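Local coordinates for glycosyl hydrolase family 2, TIM barrel domain protein (Faecalibacterium prausnitzii A2-165, PDB 6ED2) that probably hydrolyses beta-glucuronides, as a bacterial glycosyl hydrolase family 2 beta-glucuronidase with a sugar-binding domain and a TIM barrel, at residues Arg113-Ala121 / Tyr191-Pro199; Ser165-Thr173 / Asp376-Met384. One frame throughout, in Å; residues are numbered along the deposited sequence.

Interaction 1. Residues Arg113-Ala121 / Tyr191-Pro199; sequences RFGSVTHRA and YNYAGIHRP
His119 and Asn192 meet nearly coplanar, ring and amide planes 17° apart, with NE2 of His119 donating to OD1 of Asn192 at 2.8 Å. The bond is almost straight (176°) and lands on a lone pair of the amide oxygen, which lies in the ring plane. Asn192 is swung away from its own backbone N at chi1 -168°, which carries the amide out to the imidazole edge. CG2 of Thr118 lies over one face of that imidazole. A leucine in place of His119 would probably leave OD1 of Asn192 without this donor. Thr118 and His197 cross at about a right angle, OG1 of Thr118 lying 3.1 Å from ND1 of His197, while OG1 is hydrogen-bonded to Gly136 O. The extended Arg198 chain runs alongside Ser116, CD 3.4 Å from OG, with Ser116 CB over one guanidinium face; its NH2 bonds Pro358 O and makes a salt bridge with Glu323. The antiparallel backbones join where Thr118 N bonds Gly195 O at 3.0 Å, and through Gly115 N to Pro199 O. Buried within the sugar-binding domain, where the connection from strand 109-114 to strand 120-125 meets short strand 195-196, polar groups of Ser116, Thr118 and His197 find partners in waters held between the segments.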
ATOM      1  N   ARG A 113     -21.151 -14.134  36.077  1.00 27.48           N
ATOM      2  CA  ARG A 113     -21.153 -12.790  35.508  1.00 23.53           C
ATOM      3  C   ARG A 113     -20.737 -12.838  34.041  1.00 28.33           C
ATOM      4  O   ARG A 113     -19.702 -13.432  33.697  1.00 28.56           O
ATOM      5  CB  ARG A 113     -20.215 -11.848  36.267  1.00 25.43           C
ATOM      6  CG  ARG A 113     -19.793 -10.604  35.438  1.00 28.75           C
ATOM      7  CD  ARG A 113     -20.933  -9.552  35.274  1.00 27.82           C
ATOM      8  NE  ARG A 113     -21.345  -8.970  36.554  1.00 25.71           N
ATOM      9  CZ  ARG A 113     -20.817  -7.875  37.108  1.00 30.99           C
ATOM     10  NH1 ARG A 113     -19.832  -7.207  36.505  1.00 28.72           N
ATOM     11  NH2 ARG A 113     -21.272  -7.445  38.287  1.00 30.10           N
ATOM     12  N   PHE A 114     -21.542 -12.223  33.184  1.00 23.62           N
ATOM     13  CA  PHE A 114     -21.179 -11.941  31.802  1.00 23.37           C
ATOM     14  C   PHE A 114     -20.902 -10.449  31.659  1.00 28.08           C
ATOM     15  O   PHE A 114     -21.800  -9.624  31.881  1.00 29.96           O
ATOM     16  CB  PHE A 114     -22.285 -12.372  30.849  1.00 25.22           C
ATOM     17  CG  PHE A 114     -22.565 -13.841  30.890  1.00 28.21           C
ATOM     18  CD1 PHE A 114     -21.988 -14.693  29.958  1.00 26.18           C
ATOM     19  CD2 PHE A 114     -23.389 -14.376  31.866  1.00 28.81           C
ATOM     20  CE1 PHE A 114     -22.227 -16.061  30.002  1.00 29.35           C
ATOM     21  CE2 PHE A 114     -23.642 -15.749  31.916  1.00 29.64           C
ATOM     22  CZ  PHE A 114     -23.057 -16.589  30.988  1.00 29.05           C
ATOM     23  N   GLY A 115     -19.649 -10.106  31.342  1.00 26.33           N
ATOM     24  CA  GLY A 115     -19.335  -8.731  30.981  1.00 19.69           C
ATOM     25  C   GLY A 115     -20.306  -8.198  29.943  1.00 26.71           C
ATOM     26  O   GLY A 115     -20.831  -7.090  30.076  1.00 24.20           O
ATOM     27  N   SER A 116     -20.598  -9.004  28.919  1.00 24.34           N
ATOM     28  CA  SER A 116     -21.635  -8.690  27.941  1.00 26.26           C
ATOM     29  C   SER A 116     -21.881  -9.920  27.080  1.00 29.33           C
ATOM     30  O   SER A 116     -21.017 -10.796  26.950  1.00 29.53           O
ATOM     31  CB  SER A 116     -21.255  -7.496  27.049  1.00 28.98           C
ATOM     32  OG  SER A 116     -20.159  -7.816  26.201  1.00 26.13           O
ATOM     33  N   VAL A 117     -23.082  -9.976  26.504  1.00 25.87           N
ATOM     34  CA  VAL A 117     -23.410 -10.896  25.421  1.00 23.28           C
ATOM     35  C   VAL A 117     -24.187 -10.094  24.391  1.00 27.32           C
ATOM     36  O   VAL A 117     -25.165  -9.422  24.733  1.00 29.84           O
ATOM     37  CB  VAL A 117     -24.226 -12.120  25.898  1.00 30.77           C
ATOM     38  CG1 VAL A 117     -24.538 -13.032  24.723  1.00 26.46           C
ATOM     39  CG2 VAL A 117     -23.470 -12.918  26.984  1.00 26.52           C
ATOM     40  N   THR A 118     -23.746 -10.127  23.141  1.00 27.42           N
ATOM     41  CA  THR A 118     -24.265  -9.237  22.107  1.00 23.40           C
ATOM     42  C   THR A 118     -25.124 -10.039  21.143  1.00 25.64           C
ATOM     43  O   THR A 118     -24.633 -11.003  20.548  1.00 27.72           O
ATOM     44  CB  THR A 118     -23.100  -8.563  21.389  1.00 25.89           C
ATOM     45  OG1 THR A 118     -22.268  -7.909  22.366  1.00 24.14           O
ATOM     46  CG2 THR A 118     -23.600  -7.567  20.350  1.00 21.97           C
ATOM     47  N   HIS A 119     -26.402  -9.665  20.980  1.00 25.52           N
ATOM     48  CA  HIS A 119     -27.079  -8.500  21.569  1.00 26.20           C
ATOM     49  C   HIS A 119     -27.992  -8.840  22.761  1.00 27.87           C
ATOM     50  O   HIS A 119     -28.360  -7.975  23.545  1.00 28.39           O
ATOM     51  CB  HIS A 119     -27.948  -7.822  20.502  1.00 23.24           C
ATOM     52  CG  HIS A 119     -27.182  -7.014  19.511  1.00 25.06           C
ATOM     53  ND1 HIS A 119     -26.493  -5.870  19.858  1.00 24.82           N
ATOM     54  CD2 HIS A 119     -27.010  -7.171  18.178  1.00 23.37           C
ATOM     55  CE1 HIS A 119     -25.912  -5.368  18.781  1.00 25.17           C
ATOM     56  NE2 HIS A 119     -26.207  -6.142  17.750  1.00 25.00           N
ATOM     57  N   ARG A 120     -28.418 -10.097  22.838  1.00 28.07           N
ATOM     58  CA  ARG A 120     -29.321 -10.554  23.888  1.00 30.69           C
ATOM     59  C   ARG A 120     -28.958 -11.998  24.197  1.00 30.80           C
ATOM     60  O   ARG A 120     -28.316 -12.677  23.391  1.00 26.35           O
ATOM     61  CB  ARG A 120     -30.795 -10.434  23.466  1.00 26.81           C
ATOM     62  CG  ARG A 120     -31.160 -11.181  22.158  1.00 28.53           C
ATOM     63  CD  ARG A 120     -32.486 -10.658  21.551  1.00 25.50           C
ATOM     64  NE  ARG A 120     -32.418  -9.207  21.447  1.00 30.51           N
ATOM     65  CZ  ARG A 120     -31.990  -8.555  20.369  1.00 33.01           C
ATOM     66  NH1 ARG A 120     -31.626  -9.215  19.268  1.00 27.05           N
ATOM     67  NH2 ARG A 120     -31.945  -7.233  20.390  1.00 32.38           N
ATOM     68  N   ALA A 121     -29.381 -12.473  25.365  1.00 28.49           N
ATOM     69  CA  ALA A 121     -28.934 -13.782  25.827  1.00 30.76           C
ATOM     70  C   ALA A 121     -29.998 -14.461  26.684  1.00 30.41           C
ATOM     71  O   ALA A 121     -30.715 -13.807  27.450  1.00 34.88           O
ATOM     72  CB  ALA A 121     -27.625 -13.658  26.620  1.00 27.11           C
ATOM     73  N   TYR A 191     -19.871  -2.188  12.037  1.00 28.88           N
ATOM     74  CA  TYR A 191     -20.248  -3.562  11.746  1.00 25.15           C
ATOM     75  C   TYR A 191     -20.985  -4.191  12.933  1.00 26.57           C
ATOM     76  O   TYR A 191     -20.678  -3.925  14.100  1.00 23.88           O
ATOM     77  CB  TYR A 191     -19.011  -4.394  11.390  1.00 26.21           C
ATOM     78  CG  TYR A 191     -19.357  -5.726  10.744  1.00 26.93           C
ATOM     79  CD1 TYR A 191     -19.509  -5.829   9.366  1.00 26.01           C
ATOM     80  CD2 TYR A 191     -19.565  -6.876  11.516  1.00 26.95           C
ATOM     81  CE1 TYR A 191     -19.845  -7.042   8.762  1.00 23.66           C
ATOM     82  CE2 TYR A 191     -19.909  -8.096  10.918  1.00 20.88           C
ATOM     83  CZ  TYR A 191     -20.051  -8.160   9.542  1.00 26.78           C
ATOM     84  OH  TYR A 191     -20.389  -9.354   8.932  1.00 31.09           O
ATOM     85  N   ASN A 192     -21.958  -5.049  12.630  1.00 25.26           N
ATOM     86  CA  ASN A 192     -22.790  -5.665  13.669  1.00 28.47           C
ATOM     87  C   ASN A 192     -22.078  -6.856  14.327  1.00 27.91           C
ATOM     88  O   ASN A 192     -22.568  -7.982  14.336  1.00 26.97           O
ATOM     89  CB  ASN A 192     -24.134  -6.087  13.083  1.00 22.46           C
ATOM     90  CG  ASN A 192     -25.148  -6.467  14.162  1.00 27.59           C
ATOM     91  OD1 ASN A 192     -25.253  -5.794  15.189  1.00 27.00           O
ATOM     92  ND2 ASN A 192     -25.893  -7.548  13.934  1.00 25.18           N
ATOM     93  N   TYR A 193     -20.902  -6.586  14.893  1.00 28.45           N
ATOM     94  CA  TYR A 193     -20.166  -7.620  15.615  1.00 26.90           C
ATOM     95  C   TYR A 193     -21.000  -8.149  16.780  1.00 32.72           C
ATOM     96  O   TYR A 193     -21.541  -7.373  17.576  1.00 28.70           O
ATOM     97  CB  TYR A 193     -18.844  -7.058  16.141  1.00 25.58           C
ATOM     98  CG  TYR A 193     -17.754  -6.937  15.092  1.00 25.71           C
ATOM     99  CD1 TYR A 193     -17.371  -8.040  14.323  1.00 23.70           C
ATOM    100  CD2 TYR A 193     -17.112  -5.718  14.869  1.00 19.68           C
ATOM    101  CE1 TYR A 193     -16.376  -7.928  13.354  1.00 25.16           C
ATOM    102  CE2 TYR A 193     -16.129  -5.590  13.908  1.00 22.79           C
ATOM    103  CZ  TYR A 193     -15.761  -6.696  13.153  1.00 25.82           C
ATOM    104  OH  TYR A 193     -14.770  -6.558  12.208  1.00 27.77           O
ATOM    105  N   ALA A 194     -21.109  -9.472  16.885  1.00 25.80           N
ATOM    106  CA  ALA A 194     -21.785 -10.077  18.021  1.00 27.09           C
ATOM    107  C   ALA A 194     -20.986 -11.281  18.501  1.00 29.77           C
ATOM    108  O   ALA A 194     -20.005 -11.691  17.881  1.00 26.77           O
ATOM    109  CB  ALA A 194     -23.214 -10.483  17.677  1.00 25.20           C
ATOM    110  N   GLY A 195     -21.427 -11.852  19.616  1.00 27.08           N
ATOM    111  CA  GLY A 195     -20.695 -12.919  20.265  1.00 25.04           C
ATOM    112  C   GLY A 195     -20.627 -12.663  21.749  1.00 25.81           C
ATOM    113  O   GLY A 195     -21.505 -11.988  22.295  1.00 26.28           O
ATOM    114  N   ILE A 196     -19.602 -13.179  22.418  1.00 25.04           N
ATOM    115  CA  ILE A 196     -19.370 -12.895  23.827  1.00 24.59           C
ATOM    116  C   ILE A 196     -18.074 -12.104  23.900  1.00 28.26           C
ATOM    117  O   ILE A 196     -16.975 -12.663  23.803  1.00 29.42           O
ATOM    118  CB  ILE A 196     -19.311 -14.162  24.682  1.00 25.99           C
ATOM    119  CG1 ILE A 196     -20.611 -14.935  24.563  1.00 26.11           C
ATOM    120  CG2 ILE A 196     -19.088 -13.798  26.144  1.00 24.51           C
ATOM    121  CD1 ILE A 196     -20.715 -16.041  25.580  1.00 26.97           C
ATOM    122  N   HIS A 197     -18.208 -10.799  24.087  1.00 27.63           N
ATOM    123  CA  HIS A 197     -17.130  -9.853  23.861  1.00 24.26           C
ATOM    124  C   HIS A 197     -16.259  -9.613  25.077  1.00 26.13           C
ATOM    125  O   HIS A 197     -15.196  -8.991  24.937  1.00 21.02           O
ATOM    126  CB  HIS A 197     -17.715  -8.504  23.408  1.00 23.74           C
ATOM    127  CG  HIS A 197     -18.296  -8.532  22.031  1.00 25.34           C
ATOM    128  ND1 HIS A 197     -19.278  -7.658  21.618  1.00 23.72           N
ATOM    129  CD2 HIS A 197     -18.022  -9.326  20.967  1.00 22.93           C
ATOM    130  CE1 HIS A 197     -19.586  -7.913  20.359  1.00 27.50           C
ATOM    131  NE2 HIS A 197     -18.827  -8.910  19.937  1.00 25.72           N
ATOM    132  N   ARG A 198     -16.684 -10.033  26.261  1.00 23.30           N
ATOM    133  CA  ARG A 198     -16.007  -9.602  27.474  1.00 25.48           C
ATOM    134  C   ARG A 198     -15.841 -10.777  28.420  1.00 24.05           C
ATOM    135  O   ARG A 198     -16.493 -11.815  28.251  1.00 26.64           O
ATOM    136  CB  ARG A 198     -16.786  -8.462  28.147  1.00 27.14           C
ATOM    137  CG  ARG A 198     -16.715  -7.169  27.353  1.00 29.05           C
ATOM    138  CD  ARG A 198     -17.696  -6.108  27.856  1.00 25.91           C
ATOM    139  NE  ARG A 198     -17.846  -5.065  26.842  1.00 28.72           N
ATOM    140  CZ  ARG A 198     -18.633  -3.998  26.957  1.00 29.15           C
ATOM    141  NH1 ARG A 198     -19.361  -3.807  28.061  1.00 21.29           N
ATOM    142  NH2 ARG A 198     -18.688  -3.122  25.965  1.00 24.60           N
ATOM    143  N   PRO A 199     -14.958 -10.660  29.411  1.00 22.42           N
ATOM    144  CA  PRO A 199     -14.727 -11.769  30.344  1.00 24.41           C
ATOM    145  C   PRO A 199     -16.001 -12.268  31.011  1.00 30.56           C
ATOM    146  O   PRO A 199     -16.893 -11.486  31.365  1.00 28.50           O
ATOM    147  CB  PRO A 199     -13.766 -11.165  31.372  1.00 25.30           C
ATOM    148  CG  PRO A 199     -13.003 -10.165  30.590  1.00 26.13           C
ATOM    149  CD  PRO A 199     -13.927  -9.613  29.546  1.00 26.22           C
TER
HETATM  150  O   HOH W   1     -19.531  -4.879  30.729  1.00 20.40           O
HETATM  151  O   HOH W   2     -19.996  -6.131  23.989  1.00 25.00           O
HETATM  152  O   HOH W   3     -19.238 -11.782  28.918  1.00 25.17           O
HETATM  153  O   HOH W   4     -20.698  -9.483  24.205  1.00 28.89           O

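Interaction 2. Residues Ser165-Thr173 / Asp376-Met384; sequences SETMLPAGT and DEVPAVGFM
A cis peptide bond between Leu169 and Pro170 marks the point where a loop of the sugar-binding domain meets the loop that follows strand 373-377 of the TIM barrel. On the barrel side, Ala380 and Phe383 each centre an inverse gamma turn. Leu169 points toward the barrel segment. Its CB lies 3.2 Å from Pro379 O, and its branch CD2 packs on CB of Ala380 at 3.8 Å. With CG anti to the carbonyl carbon (chi1 -73°), Leu169 sets this CG against the rim of the Phe383 ring, 3.9 Å from CZ. Ala171 reaches the same ring in its plane, CB 3.9 Å from CD1, so the phenyl presents an edge to both residues, while the backbone of Ala380 and Val381 lies over one of its faces. Pro170 brings CB within 3.6 Å of CG1 of Val381, and its CA makes a CH···O contact with Pro379 O. Gly382 has backbone angles that by themselves call for glycine, and a CB there would also run into the carbonyl oxygen of Ala171. This apolar interface joins the two domains, and neighbouring Glu166 adds a salt bridge to Lys406 of the barrel domain. A single backbone hydrogen bond spans the two segments, from Ala171 N to Val381 O, 3.1 Å long and nearly straight at 170°.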
ATOM      1  N   SER A 165     -33.494  -4.419  15.514  1.00 33.23           N
ATOM      2  CA  SER A 165     -34.856  -3.903  15.390  1.00 32.68           C
ATOM      3  C   SER A 165     -34.848  -2.423  15.743  1.00 32.54           C
ATOM      4  O   SER A 165     -33.818  -1.861  16.130  1.00 31.41           O
ATOM      5  CB  SER A 165     -35.836  -4.657  16.294  1.00 25.17           C
ATOM      6  OG  SER A 165     -35.686  -4.185  17.625  1.00 31.32           O
ATOM      7  N   GLU A 166     -36.020  -1.796  15.623  1.00 30.53           N
ATOM      8  CA  GLU A 166     -36.198  -0.388  15.932  1.00 34.97           C
ATOM      9  C   GLU A 166     -36.558  -0.143  17.396  1.00 36.56           C
ATOM     10  O   GLU A 166     -36.821   1.006  17.772  1.00 29.31           O
ATOM     11  CB  GLU A 166     -37.270   0.218  15.020  1.00 37.19           C
ATOM     12  CG  GLU A 166     -36.953   0.046  13.544  1.00 40.17           C
ATOM     13  CD  GLU A 166     -37.910   0.800  12.627  1.00 43.47           C
ATOM     14  OE1 GLU A 166     -39.015   1.173  13.082  1.00 43.36           O
ATOM     15  OE2 GLU A 166     -37.533   1.047  11.457  1.00 42.85           O
ATOM     16  N   THR A 167     -36.574  -1.184  18.231  1.00 30.99           N
ATOM     17  CA  THR A 167     -36.869  -1.008  19.648  1.00 33.78           C
ATOM     18  C   THR A 167     -35.669  -1.305  20.545  1.00 33.76           C
ATOM     19  O   THR A 167     -35.830  -1.369  21.769  1.00 31.76           O
ATOM     20  CB  THR A 167     -38.065  -1.876  20.062  1.00 33.99           C
ATOM     21  OG1 THR A 167     -37.876  -3.216  19.597  1.00 34.28           O
ATOM     22  CG2 THR A 167     -39.348  -1.329  19.465  1.00 28.38           C
ATOM     23  N   MET A 168     -34.473  -1.455  19.981  1.00 30.79           N
ATOM     24  CA  MET A 168     -33.287  -1.804  20.752  1.00 27.31           C
ATOM     25  C   MET A 168     -32.193  -0.759  20.562  1.00 30.41           C
ATOM     26  O   MET A 168     -32.223   0.063  19.645  1.00 27.54           O
ATOM     27  CB  MET A 168     -32.743  -3.176  20.332  1.00 30.95           C
ATOM     28  CG  MET A 168     -32.297  -3.187  18.870  1.00 34.90           C
ATOM     29  SD  MET A 168     -31.497  -4.716  18.348  1.00 34.25           S
ATOM     30  CE  MET A 168     -29.854  -4.520  19.080  1.00 26.22           C
ATOM     31  N   LEU A 169     -31.200  -0.830  21.438  1.00 29.45           N
ATOM     32  CA  LEU A 169     -29.988  -0.043  21.327  1.00 28.88           C
ATOM     33  C   LEU A 169     -28.822  -0.976  21.033  1.00 30.15           C
ATOM     34  O   LEU A 169     -28.477  -1.803  21.895  1.00 29.90           O
ATOM     35  CB  LEU A 169     -29.744   0.721  22.621  1.00 29.02           C
ATOM     36  CG  LEU A 169     -30.621   1.927  22.955  1.00 28.99           C
ATOM     37  CD1 LEU A 169     -32.050   1.541  23.340  1.00 26.68           C
ATOM     38  CD2 LEU A 169     -29.952   2.635  24.098  1.00 27.35           C
ATOM     39  N   PRO A 170     -28.168  -0.888  19.861  1.00 29.37           N
ATOM     40  CA  PRO A 170     -28.383   0.083  18.780  1.00 26.02           C
ATOM     41  C   PRO A 170     -29.493  -0.342  17.821  1.00 28.67           C
ATOM     42  O   PRO A 170     -29.869  -1.516  17.787  1.00 30.70           O
ATOM     43  CB  PRO A 170     -27.035   0.097  18.066  1.00 31.45           C
ATOM     44  CG  PRO A 170     -26.557  -1.335  18.195  1.00 27.77           C
ATOM     45  CD  PRO A 170     -27.058  -1.815  19.550  1.00 26.21           C
ATOM     46  N   ALA A 171     -30.001   0.601  17.034  1.00 31.40           N
ATOM     47  CA  ALA A 171     -31.205   0.384  16.241  1.00 28.26           C
ATOM     48  C   ALA A 171     -30.877  -0.031  14.811  1.00 28.21           C
ATOM     49  O   ALA A 171     -29.883   0.399  14.221  1.00 27.96           O
ATOM     50  CB  ALA A 171     -32.056   1.655  16.221  1.00 26.98           C
ATOM     51  N   GLY A 172     -31.739  -0.858  14.247  1.00 29.97           N
ATOM     52  CA  GLY A 172     -31.604  -1.195  12.846  1.00 30.04           C
ATOM     53  C   GLY A 172     -32.742  -2.090  12.448  1.00 33.94           C
ATOM     54  O   GLY A 172     -33.777  -2.122  13.114  1.00 33.27           O
ATOM     55  N   THR A 173     -32.555  -2.816  11.352  1.00 32.03           N
ATOM     56  CA  THR A 173     -33.508  -3.849  10.975  1.00 33.18           C
ATOM     57  C   THR A 173     -32.722  -5.058  10.494  1.00 38.39           C
ATOM     58  O   THR A 173     -31.486  -5.038  10.430  1.00 40.26           O
ATOM     59  CB  THR A 173     -34.505  -3.340   9.914  1.00 35.44           C
ATOM     60  OG1 THR A 173     -35.429  -4.384   9.592  1.00 41.71           O
ATOM     61  CG2 THR A 173     -33.795  -2.897   8.630  1.00 27.08           C
ATOM     62  N   ASP A 376     -19.112   8.933  28.720  1.00 28.43           N
ATOM     63  CA  ASP A 376     -19.676   7.588  28.720  1.00 25.34           C
ATOM     64  C   ASP A 376     -20.983   7.598  27.941  1.00 27.17           C
ATOM     65  O   ASP A 376     -21.901   8.370  28.265  1.00 29.76           O
ATOM     66  CB  ASP A 376     -19.908   7.129  30.159  1.00 24.27           C
ATOM     67  CG  ASP A 376     -19.810   5.608  30.339  1.00 31.40           C
ATOM     68  OD1 ASP A 376     -19.669   4.840  29.347  1.00 25.86           O
ATOM     69  OD2 ASP A 376     -19.900   5.183  31.514  1.00 28.12           O
ATOM     70  N   GLU A 377     -21.087   6.732  26.939  1.00 25.12           N
ATOM     71  CA  GLU A 377     -22.183   6.790  25.983  1.00 25.74           C
ATOM     72  C   GLU A 377     -22.950   5.474  25.931  1.00 29.15           C
ATOM     73  O   GLU A 377     -22.360   4.396  25.789  1.00 28.14           O
ATOM     74  CB  GLU A 377     -21.661   7.147  24.590  1.00 27.18           C
ATOM     75  CG  GLU A 377     -22.769   7.267  23.546  1.00 28.54           C
ATOM     76  CD  GLU A 377     -22.293   7.931  22.253  1.00 33.04           C
ATOM     77  OE1 GLU A 377     -21.955   9.144  22.282  1.00 34.31           O
ATOM     78  OE2 GLU A 377     -22.268   7.238  21.207  1.00 34.61           O
ATOM     79  N   VAL A 378     -24.269   5.582  25.992  1.00 22.95           N
ATOM     80  CA  VAL A 378     -25.200   4.459  25.916  1.00 28.84           C
ATOM     81  C   VAL A 378     -25.444   4.116  24.442  1.00 27.08           C
ATOM     82  O   VAL A 378     -25.257   4.983  23.579  1.00 24.07           O
ATOM     83  CB  VAL A 378     -26.468   4.846  26.700  1.00 34.67           C
ATOM     84  CG1 VAL A 378     -27.415   5.682  25.857  1.00 27.76           C
ATOM     85  CG2 VAL A 378     -27.134   3.659  27.347  1.00 35.16           C
ATOM     86  N   PRO A 379     -25.809   2.869  24.062  1.00 29.33           N
ATOM     87  CA  PRO A 379     -25.871   2.555  22.617  1.00 24.90           C
ATOM     88  C   PRO A 379     -27.085   3.128  21.885  1.00 28.28           C
ATOM     89  O   PRO A 379     -27.656   2.466  21.012  1.00 27.17           O
ATOM     90  CB  PRO A 379     -25.888   1.019  22.588  1.00 29.73           C
ATOM     91  CG  PRO A 379     -25.534   0.578  23.986  1.00 28.40           C
ATOM     92  CD  PRO A 379     -26.030   1.662  24.875  1.00 27.74           C
ATOM     93  N   ALA A 380     -27.462   4.371  22.201  1.00 30.75           N
ATOM     94  CA  ALA A 380     -28.621   5.026  21.588  1.00 31.63           C
ATOM     95  C   ALA A 380     -28.214   5.672  20.262  1.00 31.10           C
ATOM     96  O   ALA A 380     -28.167   6.897  20.094  1.00 29.19           O
ATOM     97  CB  ALA A 380     -29.216   6.051  22.541  1.00 26.94           C
ATOM     98  N   VAL A 381     -27.903   4.809  19.305  1.00 30.97           N
ATOM     99  CA  VAL A 381     -27.437   5.232  17.996  1.00 27.47           C
ATOM    100  C   VAL A 381     -28.287   4.522  16.958  1.00 28.68           C
ATOM    101  O   VAL A 381     -28.767   3.404  17.184  1.00 29.78           O
ATOM    102  CB  VAL A 381     -25.927   4.934  17.800  1.00 29.95           C
ATOM    103  CG1 VAL A 381     -25.661   3.431  17.930  1.00 29.15           C
ATOM    104  CG2 VAL A 381     -25.415   5.488  16.449  1.00 23.62           C
ATOM    105  N   GLY A 382     -28.485   5.182  15.817  1.00 29.14           N
ATOM    106  CA  GLY A 382     -29.370   4.678  14.784  1.00 29.53           C
ATOM    107  C   GLY A 382     -30.799   5.176  14.850  1.00 32.60           C
ATOM    108  O   GLY A 382     -31.653   4.641  14.127  1.00 29.36           O
ATOM    109  N   PHE A 383     -31.092   6.189  15.679  1.00 30.46           N
ATOM    110  CA  PHE A 383     -32.462   6.680  15.858  1.00 30.43           C
ATOM    111  C   PHE A 383     -32.805   7.667  14.740  1.00 31.90           C
ATOM    112  O   PHE A 383     -33.125   8.833  14.974  1.00 32.46           O
ATOM    113  CB  PHE A 383     -32.628   7.330  17.231  1.00 28.12           C
ATOM    114  CG  PHE A 383     -32.494   6.370  18.405  1.00 33.74           C
ATOM    115  CD1 PHE A 383     -32.257   5.005  18.209  1.00 29.22           C
ATOM    116  CD2 PHE A 383     -32.623   6.839  19.714  1.00 29.33           C
ATOM    117  CE1 PHE A 383     -32.149   4.129  19.289  1.00 28.54           C
ATOM    118  CE2 PHE A 383     -32.510   5.959  20.814  1.00 30.76           C
ATOM    119  CZ  PHE A 383     -32.281   4.600  20.596  1.00 27.20           C
ATOM    120  N   MET A 384     -32.726   7.172  13.506  1.00 38.08           N
ATOM    121  CA  MET A 384     -32.750   8.007  12.297  1.00 41.17           C
ATOM    122  C   MET A 384     -32.869   7.118  11.067  1.00 39.55           C
ATOM    123  O   MET A 384     -33.898   6.468  10.869  1.00 45.43           O
ATOM    124  CB  MET A 384     -31.485   8.879  12.207  1.00 37.66           C
ATOM    125  CG  MET A 384     -31.307   9.674  10.901  1.00 53.47           C
ATOM    126  SD  MET A 384     -32.746  10.664  10.398  1.00 71.21           S
ATOM    127  CE  MET A 384     -31.991  12.034   9.510  1.00 56.35           C
TER

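How the interactions relate
From the N terminus the chain passes first through 113-121, which leads from strand 109-114 into strand 120-125 of the sugar-binding domain, then through 165-173. It returns at 191-199, closing the loop of interaction 1 after 69 intervening residues, within that same domain. Only much later, at 376-384, where strand 373-377 of the TIM barrel runs out into a loop, does interaction 2 close its far longer loop, so the two contacts cross. Their centres lie 16 Å apart, yet they touch: CE of Met168 packs 3.7 Å from CG of His119, and CD of Pro170 lies 3.8 Å from CE1 of His119. Together they connect the interior of the sugar-binding domain to the barrel.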